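Local coordinates for BPT4 GENE 59 helicase assembly protein (Enterobacteria phage T4, PDB 1C1K) that loads the replicative helicase onto DNA covered by single-strand-binding protein at the phage replication fork and coordinates leading- and lagging-strand synthesis, at residues K110-E115 / F158-L163; L164-N169 / Q202-V207; R118-F123 / F148-S153. All coordinates share one frame; numbering follows the deposited sequence.

The three contacts all lie in the C-terminal part of this mainly helical protein and show how a few helices pack together, with steep crossings of 75° in contact 1 and 100° in contact 2. Contact 1 and contact 2 share helix 158-168, their centres about 10 Å apart, and meet where Phe113 CE2 lies 3.6 Å from Ala204 O. Contact 1 and contact 3 share helix 109-126, with centres about 11 Å apart, and Phe161 CD2 packs 3.8 Å from Leu151 CD2. Contacts 2 and 3, with centres about 16 Å apart, touch through Leu164 and Ile120. Bound iridium lies about 10 Å from the side chain of Ala204 and about 11 Å from that of Leu163.

Contact 1: residues K110-E115 / F158-L163; sequences KFKFEE and FETFIL
Phe113 meets Leu163 and Thr160 where helix 109-126 crosses helix 158-168, a worked example of one aromatic ring wedged between two steeply inclined helices. The short axes come within 9.5 Å of each other at an angle of 75°, and the nearest CA atoms are those of Phe113 and Thr160, 5.4 Å apart. The tight part is the ring. With CG anti to the backbone N (chi1 -176°), Phe113 swings its ring toward the other helix, and Leu163 lies across one face. Leu163 CD1 stands 3.8 Å from the ring centroid in a CH-pi contact, displaced toward the rim on the CG side, while Leu163 CB approaches Phe113 CE1 to 3.6 Å. Thr160 takes the edge: its methyl CG2 sits in the ring plane, 4.0 Å from Phe113 CD1. Met1 and Val207 pack round the same ring.

The looser side begins at Lys112, which is partly exposed and only brushes Thr160, Lys112 CG lying 4.5 Å from Thr160 OG1. Its amino group turns instead to a salt bridge with Asp116, the residue that also hydrogen-bonds Thr160 OG1. The Thr160 hydroxyl is thus satisfied across the interface, by Asp116 of helix 109-126, and the contact joins an apolar ring-and-leucine centre to a polar border where one carboxylate serves both helices.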
loop_
_atom_site.group_PDB
_atom_site.type_symbol
_atom_site.label_atom_id
_atom_site.label_comp_id
_atom_site.label_asym_id
_atom_site.label_seq_id
_atom_site.Cartn_x
_atom_site.Cartn_y
_atom_site.Cartn_z
ATOM N N LYS A 110 -10.339 5.956 7.792
ATOM C CA LYS A 110 -11.759 5.618 7.771
ATOM C C LYS A 110 -12.564 6.638 6.978
ATOM O O LYS A 110 -13.430 6.269 6.180
ATOM C CB LYS A 110 -12.316 5.520 9.190
ATOM C CG LYS A 110 -13.719 4.940 9.243
ATOM C CD LYS A 110 -14.257 4.931 10.667
ATOM C CE LYS A 110 -14.744 3.551 11.079
ATOM N NZ LYS A 110 -13.995 2.463 10.392
ATOM N N PHE A 111 -12.282 7.920 7.198
ATOM C CA PHE A 111 -12.983 8.982 6.485
ATOM C C PHE A 111 -12.650 8.897 5.000
ATOM O O PHE A 111 -13.520 9.087 4.150
ATOM C CB PHE A 111 -12.576 10.351 7.035
ATOM C CG PHE A 111 -13.181 10.676 8.376
ATOM C CD1 PHE A 111 -12.661 11.711 9.152
ATOM C CD2 PHE A 111 -14.274 9.959 8.863
ATOM C CE1 PHE A 111 -13.223 12.032 10.393
ATOM C CE2 PHE A 111 -14.844 10.271 10.103
ATOM C CZ PHE A 111 -14.316 11.311 10.868
ATOM N N LYS A 112 -11.392 8.607 4.683
ATOM C CA LYS A 112 -10.983 8.492 3.292
ATOM C C LYS A 112 -11.658 7.286 2.641
ATOM O O LYS A 112 -12.026 7.337 1.472
ATOM C CB LYS A 112 -9.457 8.365 3.186
ATOM C CG LYS A 112 -8.954 7.840 1.839
ATOM C CD LYS A 112 -9.208 8.825 0.696
ATOM C CE LYS A 112 -8.468 8.402 -0.568
ATOM N NZ LYS A 112 -8.913 9.181 -1.758
ATOM N N PHE A 113 -11.814 6.205 3.402
ATOM C CA PHE A 113 -12.466 4.993 2.898
ATOM C C PHE A 113 -13.912 5.356 2.536
ATOM O O PHE A 113 -14.397 5.038 1.449
ATOM C CB PHE A 113 -12.433 3.902 3.984
ATOM C CG PHE A 113 -12.989 2.569 3.549
ATOM C CD1 PHE A 113 -12.742 2.063 2.274
ATOM C CD2 PHE A 113 -13.735 1.800 4.436
ATOM C CE1 PHE A 113 -13.231 0.802 1.892
ATOM C CE2 PHE A 113 -14.229 0.536 4.063
ATOM C CZ PHE A 113 -13.973 0.043 2.794
ATOM N N GLU A 114 -14.587 6.048 3.447
ATOM C CA GLU A 114 -15.965 6.458 3.213
ATOM C C GLU A 114 -16.049 7.363 1.982
ATOM O O GLU A 114 -16.931 7.206 1.134
ATOM C CB GLU A 114 -16.510 7.169 4.459
ATOM C CG GLU A 114 -16.999 6.183 5.524
ATOM C CD GLU A 114 -17.043 6.753 6.932
ATOM O OE1 GLU A 114 -16.962 7.984 7.097
ATOM O OE2 GLU A 114 -17.165 5.956 7.884
ATOM N N GLU A 115 -15.129 8.311 1.879
ATOM C CA GLU A 115 -15.102 9.222 0.739
ATOM C C GLU A 115 -14.967 8.428 -0.562
ATOM O O GLU A 115 -15.719 8.637 -1.524
ATOM C CB GLU A 115 -13.921 10.187 0.880
ATOM C CG GLU A 115 -13.763 11.164 -0.266
ATOM C CD GLU A 115 -12.500 11.995 -0.147
ATOM O OE1 GLU A 115 -11.686 11.728 0.764
ATOM O OE2 GLU A 115 -12.324 12.917 -0.966
ATOM N N PHE A 158 -4.719 2.910 -2.152
ATOM C CA PHE A 158 -4.341 1.510 -2.029
ATOM C C PHE A 158 -5.024 0.937 -0.795
ATOM O O PHE A 158 -5.465 -0.209 -0.800
ATOM C CB PHE A 158 -2.822 1.372 -1.869
ATOM C CG PHE A 158 -2.090 1.165 -3.164
ATOM C CD1 PHE A 158 -1.828 2.238 -4.008
ATOM C CD2 PHE A 158 -1.651 -0.100 -3.535
ATOM C CE1 PHE A 158 -1.139 2.054 -5.202
ATOM C CE2 PHE A 158 -0.963 -0.294 -4.725
ATOM C CZ PHE A 158 -0.705 0.786 -5.561
ATOM N N GLU A 159 -5.116 1.734 0.268
ATOM C CA GLU A 159 -5.749 1.260 1.494
ATOM C C GLU A 159 -7.224 0.950 1.241
ATOM O O GLU A 159 -7.751 -0.039 1.753
ATOM C CB GLU A 159 -5.596 2.295 2.619
ATOM C CG GLU A 159 -4.155 2.475 3.110
ATOM C CD GLU A 159 -3.355 3.421 2.236
ATOM O OE1 GLU A 159 -3.957 4.091 1.372
ATOM O OE2 GLU A 159 -2.122 3.500 2.407
ATOM N N THR A 160 -7.888 1.793 0.452
ATOM C CA THR A 160 -9.291 1.571 0.135
ATOM C C THR A 160 -9.426 0.292 -0.685
ATOM O O THR A 160 -10.288 -0.538 -0.407
ATOM C CB THR A 160 -9.884 2.750 -0.663
ATOM O OG1 THR A 160 -10.148 3.834 0.233
ATOM C CG2 THR A 160 -11.188 2.337 -1.352
ATOM N N PHE A 161 -8.565 0.128 -1.680
ATOM C CA PHE A 161 -8.604 -1.067 -2.519
ATOM C C PHE A 161 -8.439 -2.318 -1.654
ATOM O O PHE A 161 -9.178 -3.299 -1.801
ATOM C CB PHE A 161 -7.489 -1.014 -3.569
ATOM C CG PHE A 161 -7.719 -1.925 -4.750
ATOM C CD1 PHE A 161 -7.382 -3.277 -4.683
ATOM C CD2 PHE A 161 -8.274 -1.428 -5.932
ATOM C CE1 PHE A 161 -7.594 -4.123 -5.775
ATOM C CE2 PHE A 161 -8.489 -2.266 -7.032
ATOM C CZ PHE A 161 -8.148 -3.617 -6.951
ATOM N N ILE A 162 -7.480 -2.285 -0.733
ATOM C CA ILE A 162 -7.243 -3.440 0.117
ATOM C C ILE A 162 -8.365 -3.627 1.132
ATOM O O ILE A 162 -8.689 -4.752 1.507
ATOM C CB ILE A 162 -5.862 -3.340 0.804
ATOM C CG1 ILE A 162 -4.766 -3.431 -0.264
ATOM C CG2 ILE A 162 -5.678 -4.476 1.808
ATOM C CD1 ILE A 162 -3.399 -2.962 0.198
ATOM N N LEU A 163 -8.979 -2.537 1.570
ATOM C CA LEU A 163 -10.090 -2.652 2.510
ATOM C C LEU A 163 -11.270 -3.331 1.794
ATOM O O LEU A 163 -11.914 -4.222 2.346
ATOM C CB LEU A 163 -10.496 -1.265 3.027
ATOM C CG LEU A 163 -9.690 -0.754 4.233
ATOM C CD1 LEU A 163 -9.878 0.750 4.369
ATOM C CD2 LEU A 163 -10.131 -1.469 5.500
#

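Contact 2: residues L164-N169 / Q202-V207; sequences LDSFLN and QKAKNV
Phe167 lays one face of its ring against the backbone of Lys205, in a near-perpendicular helix-helix crossing within the C-terminal helical domain. Here helix 158-168, close to its C-terminal end, meets helix 201-216; the axes of segments 164-168 and 202-207 lie at 100° and approach to 8.5 Å. Such proximity is consistent with a small residue, Ala204, and a ring lying broadside at the crossing.

Lys205 CA stands over the ring centre, 3.8 Å from the Phe167 centroid and 13° off the normal, in a CH-pi contact. On the opposite face lies Leu164 O of the ring's own helix, an oxygen already accepting from Phe167 N and Leu168 N. The ring is therefore sandwiched between the two backbones. Its first torsion (chi1 58°) places CG between the backbone N and the carbonyl carbon, folding the ring back over that preceding turn. The Lys205 side chain crosses the ring at a slant, with Lys205 CB 3.9 Å from Phe167 CG, before the rest of the chain departs from the ring. Ala204 CB reaches the ring at Phe167 CE2, and the ring of Phe208 also meets that of Phe167.

Ser166 flanks the ring. Its hydroxyl is hydrogen-bonded with Leu163 O, and Ser166 OG packs against the methyl of Ala204, 3.8 Å from Ala204 CB.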
loop_
_atom_site.group_PDB
_atom_site.type_symbol
_atom_site.label_atom_id
_atom_site.label_comp_id
_atom_site.label_asym_id
_atom_site.label_seq_id
_atom_site.Cartn_x
_atom_site.Cartn_y
_atom_site.Cartn_z
ATOM N N LEU A 164 -11.546 -2.911 0.562
ATOM C CA LEU A 164 -12.632 -3.511 -0.205
ATOM C C LEU A 164 -12.314 -4.994 -0.423
ATOM O O LEU A 164 -13.179 -5.857 -0.286
ATOM C CB LEU A 164 -12.779 -2.807 -1.558
ATOM C CG LEU A 164 -13.305 -1.365 -1.543
ATOM C CD1 LEU A 164 -13.020 -0.704 -2.881
ATOM C CD2 LEU A 164 -14.799 -1.364 -1.258
ATOM N N ASP A 165 -11.062 -5.281 -0.755
ATOM C CA ASP A 165 -10.620 -6.651 -0.990
ATOM C C ASP A 165 -10.855 -7.574 0.205
ATOM O O ASP A 165 -11.135 -8.766 0.028
ATOM C CB ASP A 165 -9.134 -6.665 -1.344
ATOM C CG ASP A 165 -8.583 -8.074 -1.481
ATOM O OD1 ASP A 165 -8.776 -8.671 -2.561
ATOM O OD2 ASP A 165 -7.961 -8.578 -0.515
ATOM N N SER A 166 -10.749 -7.028 1.416
ATOM C CA SER A 166 -10.920 -7.828 2.623
ATOM C C SER A 166 -12.238 -8.592 2.681
ATOM O O SER A 166 -12.293 -9.681 3.249
ATOM C CB SER A 166 -10.733 -6.961 3.880
ATOM O OG SER A 166 -11.868 -6.173 4.186
ATOM N N PHE A 167 -13.297 -8.043 2.092
ATOM C CA PHE A 167 -14.581 -8.747 2.099
ATOM C C PHE A 167 -15.114 -9.046 0.701
ATOM O O PHE A 167 -16.103 -9.760 0.565
ATOM C CB PHE A 167 -15.635 -7.982 2.920
ATOM C CG PHE A 167 -15.882 -6.578 2.447
ATOM C CD1 PHE A 167 -16.904 -6.304 1.546
ATOM C CD2 PHE A 167 -15.089 -5.528 2.901
ATOM C CE1 PHE A 167 -17.134 -5.005 1.099
ATOM C CE2 PHE A 167 -15.309 -4.219 2.460
ATOM C CZ PHE A 167 -16.334 -3.959 1.554
ATOM N N LEU A 168 -14.458 -8.519 -0.334
ATOM C CA LEU A 168 -14.894 -8.759 -1.712
ATOM C C LEU A 168 -13.966 -9.682 -2.506
ATOM O O LEU A 168 -14.300 -10.091 -3.620
ATOM C CB LEU A 168 -15.061 -7.432 -2.460
ATOM C CG LEU A 168 -16.122 -6.458 -1.924
ATOM C CD1 LEU A 168 -16.138 -5.206 -2.785
ATOM C CD2 LEU A 168 -17.496 -7.127 -1.918
ATOM N N ASN A 169 -12.793 -9.992 -1.952
ATOM C CA ASN A 169 -11.843 -10.896 -2.606
ATOM C C ASN A 169 -11.468 -10.484 -4.038
ATOM O O ASN A 169 -11.364 -11.327 -4.929
ATOM C CB ASN A 169 -12.433 -12.319 -2.614
ATOM C CG ASN A 169 -11.418 -13.378 -3.026
ATOM O OD1 ASN A 169 -11.767 -14.372 -3.678
ATOM N ND2 ASN A 169 -10.163 -13.176 -2.649
ATOM N N GLN A 202 -14.991 -7.580 8.733
ATOM C CA GLN A 202 -16.368 -7.299 9.111
ATOM C C GLN A 202 -16.619 -5.808 9.292
ATOM O O GLN A 202 -17.623 -5.281 8.827
ATOM C CB GLN A 202 -16.725 -8.050 10.399
ATOM C CG GLN A 202 -18.203 -8.021 10.749
ATOM C CD GLN A 202 -19.093 -8.491 9.610
ATOM O OE1 GLN A 202 -20.144 -7.905 9.351
ATOM N NE2 GLN A 202 -18.677 -9.553 8.928
ATOM N N LYS A 203 -15.701 -5.129 9.971
ATOM C CA LYS A 203 -15.837 -3.700 10.201
ATOM C C LYS A 203 -15.773 -2.932 8.886
ATOM O O LYS A 203 -16.533 -1.995 8.679
ATOM C CB LYS A 203 -14.742 -3.215 11.157
ATOM C CG LYS A 203 -14.929 -3.701 12.600
ATOM C CD LYS A 203 -13.847 -3.145 13.514
ATOM C CE LYS A 203 -14.058 -3.600 14.951
ATOM N NZ LYS A 203 -12.869 -3.321 15.811
ATOM N N ALA A 204 -14.867 -3.330 7.998
ATOM C CA ALA A 204 -14.737 -2.670 6.698
ATOM C C ALA A 204 -16.033 -2.882 5.911
ATOM O O ALA A 204 -16.533 -1.966 5.254
ATOM C CB ALA A 204 -13.551 -3.249 5.934
ATOM N N LYS A 205 -16.578 -4.093 5.991
ATOM C CA LYS A 205 -17.829 -4.425 5.311
ATOM C C LYS A 205 -18.980 -3.562 5.833
ATOM O O LYS A 205 -19.768 -3.032 5.048
ATOM C CB LYS A 205 -18.173 -5.900 5.527
ATOM C CG LYS A 205 -19.343 -6.393 4.689
ATOM C CD LYS A 205 -19.557 -7.881 4.901
ATOM C CE LYS A 205 -20.577 -8.447 3.924
ATOM N NZ LYS A 205 -21.951 -7.957 4.221
ATOM N N ASN A 206 -19.074 -3.431 7.158
ATOM C CA ASN A 206 -20.121 -2.629 7.791
ATOM C C ASN A 206 -20.065 -1.190 7.288
ATOM O O ASN A 206 -21.089 -0.602 6.940
ATOM C CB ASN A 206 -19.959 -2.627 9.315
ATOM C CG ASN A 206 -20.280 -3.976 9.949
ATOM O OD1 ASN A 206 -20.822 -4.870 9.303
ATOM N ND2 ASN A 206 -19.943 -4.120 11.222
ATOM N N VAL A 207 -18.862 -0.623 7.253
ATOM C CA VAL A 207 -18.686 0.749 6.784
ATOM C C VAL A 207 -19.140 0.860 5.329
ATOM O O VAL A 207 -19.828 1.810 4.952
ATOM C CB VAL A 207 -17.210 1.193 6.902
ATOM C CG1 VAL A 207 -17.023 2.573 6.286
ATOM C CG2 VAL A 207 -16.792 1.215 8.372
#

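Contact 3: residues R118-F123 / F148-S153; sequences RNIYYF and FKLLQS
The Phe123 ring carries Leu150 on one face: methyl CD2 sits over its centre, 4.0 Å from the centroid and only 3° off the ring normal, in a CH-pi contact. On the same helix Tyr121 CD2 lies over one face of the Tyr122 ring, offset toward its rim, while Tyr122 CD2 is at the edge of the Tyr121 ring. The second methyl of Leu150, CD1, stands over the same side of Phe123 but beyond the rim, 4.1 Å from Phe123 CD2. That methyl also meets Ile120, with Leu150 CD1 4.1 Å from Ile120 CG1; CD1 thus bridges two residues three apart on one helix. The first torsion of Phe123 (169°) turns CG away from its own N and carries the ring out toward helix 146-152.

The backbones remain well separated, with 8.0 Å between Ile120 CA and Leu150 CA, so side chains alone bridge the helices. At the C-terminal end of helix 146-152, Lys149 O accepts from Ser153 N and, at 2.8 Å, from Ser153 OG, on opposite faces of its carbonyl plane. Ile120 also packs on Phe132 and Ile135, and Leu150 on Ile155. Leu150 therefore ties the two helices together through apolar and CH-pi attraction to Ile120 and Phe123.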
loop_
_atom_site.group_PDB
_atom_site.type_symbol
_atom_site.label_atom_id
_atom_site.label_comp_id
_atom_site.label_asym_id
_atom_site.label_seq_id
_atom_site.Cartn_x
_atom_site.Cartn_y
_atom_site.Cartn_z
ATOM N N ARG A 118 -18.170 6.494 -1.545
ATOM C CA ARG A 118 -19.169 7.371 -2.154
ATOM C C ARG A 118 -18.786 7.661 -3.596
ATOM O O ARG A 118 -19.624 7.595 -4.490
ATOM C CB ARG A 118 -19.284 8.695 -1.388
ATOM C CG ARG A 118 -19.904 8.562 -0.025
ATOM C CD ARG A 118 -19.964 9.904 0.709
ATOM N NE ARG A 118 -20.072 9.703 2.150
ATOM C CZ ARG A 118 -19.144 10.057 3.037
ATOM N NH1 ARG A 118 -18.018 10.643 2.642
ATOM N NH2 ARG A 118 -19.340 9.801 4.323
ATOM N N ASN A 119 -17.518 7.980 -3.833
ATOM C CA ASN A 119 -17.080 8.280 -5.185
ATOM C C ASN A 119 -17.203 7.067 -6.105
ATOM O O ASN A 119 -17.513 7.211 -7.289
ATOM C CB ASN A 119 -15.644 8.807 -5.170
ATOM C CG ASN A 119 -15.556 10.223 -4.635
ATOM O OD1 ASN A 119 -14.484 10.704 -4.272
ATOM N ND2 ASN A 119 -16.693 10.900 -4.584
ATOM N N ILE A 120 -16.964 5.873 -5.572
ATOM C CA ILE A 120 -17.081 4.669 -6.393
ATOM C C ILE A 120 -18.544 4.488 -6.773
ATOM O O ILE A 120 -18.857 4.144 -7.914
ATOM C CB ILE A 120 -16.621 3.397 -5.643
ATOM C CG1 ILE A 120 -15.119 3.466 -5.359
ATOM C CG2 ILE A 120 -16.923 2.155 -6.486
ATOM C CD1 ILE A 120 -14.669 2.465 -4.322
ATOM N N TYR A 121 -19.433 4.730 -5.811
ATOM C CA TYR A 121 -20.866 4.593 -6.044
ATOM C C TYR A 121 -21.373 5.557 -7.119
ATOM O O TYR A 121 -22.039 5.144 -8.064
ATOM C CB TYR A 121 -21.640 4.820 -4.744
ATOM C CG TYR A 121 -23.143 4.783 -4.924
ATOM C CD1 TYR A 121 -23.847 3.578 -4.854
ATOM C CD2 TYR A 121 -23.861 5.952 -5.181
ATOM C CE1 TYR A 121 -25.234 3.542 -5.036
ATOM C CE2 TYR A 121 -25.245 5.927 -5.364
ATOM C CZ TYR A 121 -25.924 4.723 -5.290
ATOM O OH TYR A 121 -27.297 4.707 -5.461
ATOM N N TYR A 122 -21.054 6.838 -6.987
ATOM C CA TYR A 122 -21.512 7.810 -7.968
ATOM C C TYR A 122 -20.897 7.552 -9.340
ATOM O O TYR A 122 -21.529 7.808 -10.366
ATOM C CB TYR A 122 -21.213 9.230 -7.472
ATOM C CG TYR A 122 -22.044 9.585 -6.257
ATOM C CD1 TYR A 122 -21.444 9.985 -5.067
ATOM C CD2 TYR A 122 -23.433 9.456 -6.281
ATOM C CE1 TYR A 122 -22.203 10.241 -3.928
ATOM C CE2 TYR A 122 -24.203 9.709 -5.149
ATOM C CZ TYR A 122 -23.580 10.099 -3.975
ATOM O OH TYR A 122 -24.336 10.334 -2.849
ATOM N N PHE A 123 -19.680 7.021 -9.362
ATOM C CA PHE A 123 -19.026 6.709 -10.631
ATOM C C PHE A 123 -19.787 5.556 -11.293
ATOM O O PHE A 123 -19.950 5.517 -12.517
ATOM C CB PHE A 123 -17.573 6.283 -10.400
ATOM C CG PHE A 123 -16.910 5.709 -11.622
ATOM C CD1 PHE A 123 -16.342 6.542 -12.582
ATOM C CD2 PHE A 123 -16.856 4.331 -11.819
ATOM C CE1 PHE A 123 -15.733 6.011 -13.715
ATOM C CE2 PHE A 123 -16.249 3.794 -12.949
ATOM C CZ PHE A 123 -15.688 4.634 -13.898
ATOM N N PHE A 148 -10.172 -1.457 -10.544
ATOM C CA PHE A 148 -8.736 -1.349 -10.773
ATOM C C PHE A 148 -8.442 -0.040 -11.502
ATOM O O PHE A 148 -7.469 0.644 -11.199
ATOM C CB PHE A 148 -8.226 -2.522 -11.611
ATOM C CG PHE A 148 -6.755 -2.436 -11.946
ATOM C CD1 PHE A 148 -5.829 -2.024 -10.990
ATOM C CD2 PHE A 148 -6.297 -2.762 -13.219
ATOM C CE1 PHE A 148 -4.473 -1.937 -11.299
ATOM C CE2 PHE A 148 -4.940 -2.678 -13.536
ATOM C CZ PHE A 148 -4.028 -2.264 -12.569
ATOM N N LYS A 149 -9.293 0.311 -12.465
ATOM C CA LYS A 149 -9.114 1.541 -13.231
ATOM C C LYS A 149 -9.168 2.756 -12.319
ATOM O O LYS A 149 -8.436 3.727 -12.527
ATOM C CB LYS A 149 -10.196 1.666 -14.314
ATOM C CG LYS A 149 -9.910 0.874 -15.576
ATOM C CD LYS A 149 -11.065 0.967 -16.563
ATOM C CE LYS A 149 -10.888 0.008 -17.731
ATOM N NZ LYS A 149 -9.557 0.130 -18.371
ATOM N N LEU A 150 -10.033 2.704 -11.311
ATOM C CA LEU A 150 -10.164 3.813 -10.375
ATOM C C LEU A 150 -8.888 3.947 -9.550
ATOM O O LEU A 150 -8.457 5.055 -9.219
ATOM C CB LEU A 150 -11.375 3.601 -9.466
ATOM C CG LEU A 150 -12.728 3.759 -10.176
ATOM C CD1 LEU A 150 -13.863 3.380 -9.233
ATOM C CD2 LEU A 150 -12.883 5.197 -10.665
ATOM N N LEU A 151 -8.273 2.818 -9.218
ATOM C CA LEU A 151 -7.036 2.863 -8.456
ATOM C C LEU A 151 -5.949 3.468 -9.341
ATOM O O LEU A 151 -5.172 4.314 -8.899
ATOM C CB LEU A 151 -6.621 1.457 -8.019
ATOM C CG LEU A 151 -5.249 1.347 -7.351
ATOM C CD1 LEU A 151 -5.237 2.148 -6.055
ATOM C CD2 LEU A 151 -4.938 -0.121 -7.092
ATOM N N GLN A 152 -5.906 3.031 -10.594
ATOM C CA GLN A 152 -4.923 3.524 -11.549
ATOM C C GLN A 152 -4.997 5.038 -11.692
ATOM O O GLN A 152 -3.970 5.713 -11.754
ATOM C CB GLN A 152 -5.156 2.890 -12.921
ATOM C CG GLN A 152 -4.599 1.491 -13.076
ATOM C CD GLN A 152 -4.884 0.916 -14.449
ATOM O OE1 GLN A 152 -6.037 0.669 -14.804
ATOM N NE2 GLN A 152 -3.833 0.704 -15.234
ATOM N N SER A 153 -6.216 5.564 -11.748
ATOM C CA SER A 153 -6.427 6.997 -11.909
ATOM C C SER A 153 -6.236 7.759 -10.604
ATOM O O SER A 153 -6.422 8.976 -10.555
ATOM C CB SER A 153 -7.833 7.271 -12.451
ATOM O OG SER A 153 -8.176 6.368 -13.488
#